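Local coordinates for endoglucanase, family GH5 (Zobellia galactanivorans, PDB 6GL2), which probably hydrolyses beta-glucan chains of hemicellulose, such as mixed-linked glucan, as a family 5 glycoside hydrolase, at residues G165-R170 and L210-V215. Sequence-based numbering, arbitrary orientation.
Sequences GTQEGR and LNDYLV
A surface salt bridge between two outer helices of the (beta/alpha)8 barrel links Arg170, in the first turn of helix 167-186, with Asp212, on the short helix 207-212. Arg170 NE lies 2.7 Å from Asp212 OD2 with an N-H...O angle of 161°, and the oxygen sits at the guanidinium edge, near its plane. The carboxylate is met on its anti side and somewhat out of its plane, the two flat groups turned 42° apart. Arg170 NH1 adds a weak bond to OD2 at 3.3 Å; Asp212 OD1 stays 4.6 Å from Arg170 NE, making the pairing one-oxygen. The Arg170 chain bends at chi3 (-63°), folding the guanidinium back until Thr166 O lies 3.5 Å above its plane, displaced toward the rim. Gln167 crosses Asp212 at about a right angle: its NE2 bonds mainly to Asp171 OD1 and reaches Asp212 OD2 only weakly, at 3.2 Å, while its OE1 receives Arg170 NH1 from above the carbonyl plane. Arg170 NH2 also bonds Gly164 O, which helps fix the guanidinium's rotation. Thr166, the N-cap, accepts from Gly169 N through OG1 at 3.1 Å. Successive alpha elements of the TIM barrel, following strands 145-148 and 196-199, are thus joined on its surface.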
loop_
_atom_site.group_PDB
_atom_site.type_symbol
_atom_site.label_atom_id
_atom_site.label_comp_id
_atom_site.label_asym_id
_atom_site.label_seq_id
_atom_site.Cartn_x
_atom_site.Cartn_y
_atom_site.Cartn_z
ATOM N N GLY A 165 -11.580 3.224 13.867
ATOM C CA GLY A 165 -11.795 4.684 14.040
ATOM C C GLY A 165 -13.105 5.067 14.726
ATOM O O GLY A 165 -13.898 4.224 15.104
ATOM N N THR A 166 -13.320 6.344 14.847
ATOM C CA THR A 166 -14.635 6.866 15.226
ATOM C C THR A 166 -15.381 7.298 13.988
ATOM O O THR A 166 -14.843 7.360 12.882
ATOM C CB THR A 166 -14.454 8.086 16.101
ATOM O OG1 THR A 166 -13.845 9.100 15.319
ATOM C CG2 THR A 166 -13.580 7.834 17.321
ATOM N N GLN A 167 -16.667 7.630 14.115
ATOM C CA GLN A 167 -17.385 8.095 12.985
ATOM C C GLN A 167 -16.785 9.365 12.386
ATOM O O GLN A 167 -16.750 9.488 11.112
ATOM C CB GLN A 167 -18.879 8.357 13.334
ATOM C CG GLN A 167 -19.679 8.716 12.094
ATOM C CD GLN A 167 -19.750 7.515 11.166
ATOM O OE1 GLN A 167 -20.241 6.437 11.577
ATOM N NE2 GLN A 167 -19.262 7.668 9.917
ATOM N N GLU A 168 -16.360 10.265 13.231
ATOM C CA GLU A 168 -15.707 11.466 12.777
ATOM C C GLU A 168 -14.431 11.142 11.962
ATOM O O GLU A 168 -14.214 11.701 10.931
ATOM C CB GLU A 168 -15.338 12.332 13.918
ATOM C CG GLU A 168 -14.409 13.522 13.618
ATOM C CD GLU A 168 -13.939 14.295 14.841
ATOM O OE1 GLU A 168 -14.018 13.830 16.055
ATOM O OE2 GLU A 168 -13.399 15.397 14.713
ATOM N N GLY A 169 -13.640 10.205 12.469
ATOM C CA GLY A 169 -12.381 9.843 11.796
ATOM C C GLY A 169 -12.714 9.223 10.476
ATOM O O GLY A 169 -12.027 9.582 9.470
ATOM N N ARG A 170 -13.668 8.309 10.311
ATOM C CA ARG A 170 -13.982 7.705 9.037
ATOM C C ARG A 170 -14.520 8.739 8.090
ATOM O O ARG A 170 -14.293 8.655 6.882
ATOM C CB ARG A 170 -14.962 6.565 9.169
ATOM C CG ARG A 170 -14.386 5.395 9.960
ATOM C CD ARG A 170 -15.297 4.164 10.040
ATOM N NE ARG A 170 -16.560 4.399 10.732
ATOM C CZ ARG A 170 -16.684 4.317 12.027
ATOM N NH1 ARG A 170 -17.895 4.539 12.556
ATOM N NH2 ARG A 170 -15.732 3.971 12.847
ATOM N N LEU A 210 -15.185 -1.093 6.860
ATOM C CA LEU A 210 -15.750 -1.666 5.649
ATOM C C LEU A 210 -17.106 -1.043 5.264
ATOM O O LEU A 210 -17.396 -0.718 4.119
ATOM C CB LEU A 210 -15.888 -3.168 5.790
ATOM C CG LEU A 210 -14.791 -3.960 5.123
ATOM C CD1 LEU A 210 -13.407 -3.477 5.568
ATOM C CD2 LEU A 210 -15.021 -5.447 5.381
ATOM N N ASN A 211 -17.928 -0.852 6.313
ATOM C CA ASN A 211 -19.297 -0.422 6.063
ATOM C C ASN A 211 -19.356 1.074 5.690
ATOM O O ASN A 211 -20.169 1.479 4.847
ATOM C CB ASN A 211 -20.190 -0.805 7.280
ATOM C CG ASN A 211 -20.399 -2.369 7.431
ATOM O OD1 ASN A 211 -20.419 -3.117 6.431
ATOM N ND2 ASN A 211 -20.579 -2.859 8.686
ATOM N N ASP A 212 -18.420 1.885 6.255
ATOM C CA ASP A 212 -18.423 3.324 6.038
ATOM C C ASP A 212 -17.577 3.780 4.858
ATOM O O ASP A 212 -17.603 4.969 4.544
ATOM C CB ASP A 212 -18.023 4.027 7.309
ATOM C CG ASP A 212 -19.152 4.035 8.361
ATOM O OD1 ASP A 212 -20.256 3.513 8.082
ATOM O OD2 ASP A 212 -18.883 4.527 9.457
ATOM N N TYR A 213 -16.916 2.886 4.163
ATOM C CA TYR A 213 -16.058 3.242 3.066
ATOM C C TYR A 213 -16.828 3.820 1.905
ATOM O O TYR A 213 -17.839 3.218 1.476
ATOM C CB TYR A 213 -15.419 1.958 2.635
ATOM C CG TYR A 213 -14.529 2.033 1.420
ATOM C CD1 TYR A 213 -13.266 2.549 1.550
ATOM C CD2 TYR A 213 -14.922 1.563 0.181
ATOM C CE1 TYR A 213 -12.397 2.601 0.459
ATOM C CE2 TYR A 213 -14.073 1.635 -0.923
ATOM C CZ TYR A 213 -12.774 2.157 -0.743
ATOM O OH TYR A 213 -11.926 2.144 -1.880
ATOM N N LEU A 214 -16.359 4.902 1.324
ATOM C CA LEU A 214 -16.929 5.530 0.187
ATOM C C LEU A 214 -15.913 5.712 -0.917
ATOM O O LEU A 214 -14.843 6.298 -0.697
ATOM C CB LEU A 214 -17.526 6.932 0.503
ATOM C CG LEU A 214 -18.709 6.877 1.468
ATOM C CD1 LEU A 214 -19.016 8.315 1.910
ATOM C CD2 LEU A 214 -19.917 6.222 0.810
ATOM N N VAL A 215 -16.238 5.343 -2.126
ATOM C CA VAL A 215 -15.392 5.610 -3.284
ATOM C C VAL A 215 -15.781 6.982 -3.859
ATOM O O VAL A 215 -16.960 7.216 -4.237
ATOM C CB VAL A 215 -15.586 4.560 -4.402
ATOM C CG1 VAL A 215 -14.802 4.920 -5.650
ATOM C CG2 VAL A 215 -15.167 3.192 -3.894
#